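Ribulose-bisphosphate carboxylase (Alicyclobacillus acidocaldarius subsp. acidocaldarius, PDB 4NAS) belongs to the ribulose-bisphosphate carboxylase large-chain family, pairing an N-terminal domain with a TIM-barrel catalytic domain and carrying calcium ions in the model. Local coordinates at residues G312-A315 and T316-L320. Residues are numbered along the deposited sequence; the frame is centred on the assembly and turned at random.
Sequences GREA and TDRLL
Gly312 at the N-cap position and Thr316 join through the first i to i+4 bond of helix 313-324, Thr316 N to Gly312 O at 3.0 Å. The next three turn-to-turn bonds run from the amides of Asp317, Arg318 and Leu319 to the carbonyls of Arg313, Glu314 and Ala315. Gly312 O is gripped twice: Thr316 OG1, beside its own backbone N (chi1 -54°), reaches back to it at 2.7 Å from above the carbonyl plane. Two salt bridges link exposed residues one turn apart. Arg313 bends at chi2 and chi3, bringing NH2 to 3.5 Å from Asp317 OD1, which lies at the guanidinium edge, near its plane; Arg313 CD packs 3.2 Å from Asp317 OD2. Glu314 and Arg318 instead run side by side, carboxylate and guanidinium planes stacked 22° apart, with Glu314 CD over one face, displaced toward the rim, and Glu314 OE2 3.2 Å from Arg318 NH1. Arg318 also touches Asp285 of helix 284-295. On the buried side, Thr316 touches Met305 and Leu311, and Leu319 packs on Leu311 and Leu288. These are the first turns of an amphipathic helix with i to i+4 ion pairs, in the beta-alpha-beta crossover between strands 299-303 and 333-337 of the TIM barrel.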
ATOM      1  N   GLY B 312      -2.151  21.101   0.617  1.00 18.95           N
ATOM      2  CA  GLY B 312      -2.945  22.025   1.403  1.00 25.29           C
ATOM      3  C   GLY B 312      -2.288  22.389   2.726  1.00 27.83           C
ATOM      4  O   GLY B 312      -1.548  21.591   3.327  1.00 28.31           O
ATOM      5  N   ARG B 313      -2.573  23.601   3.191  1.00 26.00           N
ATOM      6  CA  ARG B 313      -1.955  24.134   4.397  1.00 26.21           C
ATOM      7  C   ARG B 313      -2.028  23.201   5.592  1.00 29.91           C
ATOM      8  O   ARG B 313      -1.023  22.942   6.267  1.00 28.91           O
ATOM      9  CB  ARG B 313      -2.633  25.444   4.786  1.00 20.97           C
ATOM     10  CG  ARG B 313      -2.249  25.942   6.161  1.00 50.26           C
ATOM     11  CD  ARG B 313      -0.767  26.257   6.224  1.00 55.96           C
ATOM     12  NE  ARG B 313      -0.352  27.152   5.151  1.00 64.32           N
ATOM     13  CZ  ARG B 313       0.915  27.386   4.825  1.00 63.96           C
ATOM     14  NH1 ARG B 313       1.206  28.218   3.831  1.00 65.21           N
ATOM     15  NH2 ARG B 313       1.889  26.783   5.497  1.00 62.11           N
ATOM     16  N   GLU B 314      -3.236  22.743   5.877  1.00 23.68           N
ATOM     17  CA  GLU B 314      -3.513  22.013   7.105  1.00 24.50           C
ATOM     18  C   GLU B 314      -2.756  20.690   7.140  1.00 25.72           C
ATOM     19  O   GLU B 314      -2.103  20.374   8.129  1.00 23.08           O
ATOM     20  CB  GLU B 314      -5.019  21.792   7.252  1.00 27.40           C
ATOM     21  CG  GLU B 314      -5.414  20.715   8.238  1.00 34.57           C
ATOM     22  CD  GLU B 314      -6.933  20.619   8.424  1.00 47.84           C
ATOM     23  OE1 GLU B 314      -7.516  21.507   9.082  1.00 50.54           O
ATOM     24  OE2 GLU B 314      -7.545  19.657   7.912  1.00 52.41           O
ATOM     25  N   ALA B 315      -2.825  19.920   6.059  1.00 22.05           N
ATOM     26  CA  ALA B 315      -2.076  18.659   6.028  1.00 17.59           C
ATOM     27  C   ALA B 315      -0.567  18.914   6.092  1.00 22.15           C
ATOM     28  O   ALA B 315       0.164  18.197   6.782  1.00 19.27           O
ATOM     29  CB  ALA B 315      -2.450  17.845   4.814  1.00 17.46           C
ATOM     30  N   THR B 316      -0.107  19.962   5.406  1.00 22.19           N
ATOM     31  CA  THR B 316       1.334  20.247   5.338  1.00 24.76           C
ATOM     32  C   THR B 316       1.926  20.617   6.693  1.00 26.14           C
ATOM     33  O   THR B 316       3.014  20.156   7.050  1.00 23.70           O
ATOM     34  CB  THR B 316       1.663  21.348   4.322  1.00 22.17           C
ATOM     35  OG1 THR B 316       1.095  20.997   3.059  1.00 23.76           O
ATOM     36  CG2 THR B 316       3.173  21.502   4.180  1.00 22.22           C
ATOM     37  N   ASP B 317       1.191  21.416   7.461  1.00 25.85           N
ATOM     38  CA  ASP B 317       1.584  21.733   8.836  1.00 18.55           C
ATOM     39  C   ASP B 317       1.593  20.498   9.730  1.00 20.70           C
ATOM     40  O   ASP B 317       2.525  20.303  10.513  1.00 18.98           O
ATOM     41  CB  ASP B 317       0.653  22.776   9.456  1.00 28.38           C
ATOM     42  CG  ASP B 317       0.774  24.138   8.811  1.00 34.77           C
ATOM     43  OD1 ASP B 317       1.774  24.405   8.100  1.00 35.87           O
ATOM     44  OD2 ASP B 317      -0.142  24.947   9.036  1.00 32.01           O
ATOM     45  N   ARG B 318       0.554  19.671   9.633  1.00 17.64           N
ATOM     46  CA  ARG B 318       0.476  18.459  10.460  1.00 27.66           C
ATOM     47  C   ARG B 318       1.597  17.480  10.130  1.00 24.29           C
ATOM     48  O   ARG B 318       2.115  16.769  11.011  1.00 20.58           O
ATOM     49  CB  ARG B 318      -0.859  17.753  10.243  1.00 17.82           C
ATOM     50  CG  ARG B 318      -2.037  18.488  10.865  1.00 23.13           C
ATOM     51  CD  ARG B 318      -3.366  17.726  10.607  1.00 24.84           C
ATOM     52  NE  ARG B 318      -4.496  18.477  11.155  1.00 35.45           N
ATOM     53  CZ  ARG B 318      -5.759  18.363  10.741  1.00 42.37           C
ATOM     54  NH1 ARG B 318      -6.084  17.523   9.767  1.00 38.54           N
ATOM     55  NH2 ARG B 318      -6.704  19.104  11.303  1.00 44.73           N
ATOM     56  N   LEU B 319       1.919  17.426   8.842  1.00 18.39           N
ATOM     57  CA  LEU B 319       3.018  16.613   8.334  1.00 15.53           C
ATOM     58  C   LEU B 319       4.309  17.019   9.011  1.00 21.51           C
ATOM     59  O   LEU B 319       4.991  16.169   9.588  1.00 19.65           O
ATOM     60  CB  LEU B 319       3.113  16.689   6.798  1.00 16.63           C
ATOM     61  CG  LEU B 319       3.959  15.585   6.125  1.00 19.70           C
ATOM     62  CD1 LEU B 319       3.597  15.405   4.670  1.00 16.06           C
ATOM     63  CD2 LEU B 319       5.464  15.832   6.267  1.00 15.31           C
ATOM     64  N   LEU B 320       4.652  18.313   8.940  1.00 17.00           N
ATOM     65  CA  LEU B 320       5.891  18.795   9.540  1.00 15.94           C
ATOM     66  C   LEU B 320       5.938  18.505  11.040  1.00 25.37           C
ATOM     67  O   LEU B 320       6.964  18.063  11.578  1.00 23.27           O
ATOM     68  CB  LEU B 320       6.096  20.295   9.286  1.00 21.74           C
ATOM     69  CG  LEU B 320       7.477  20.805   9.748  1.00 27.98           C
ATOM     70  CD1 LEU B 320       8.594  20.137   8.955  1.00 18.90           C
ATOM     71  CD2 LEU B 320       7.595  22.327   9.641  1.00 34.87           C
TER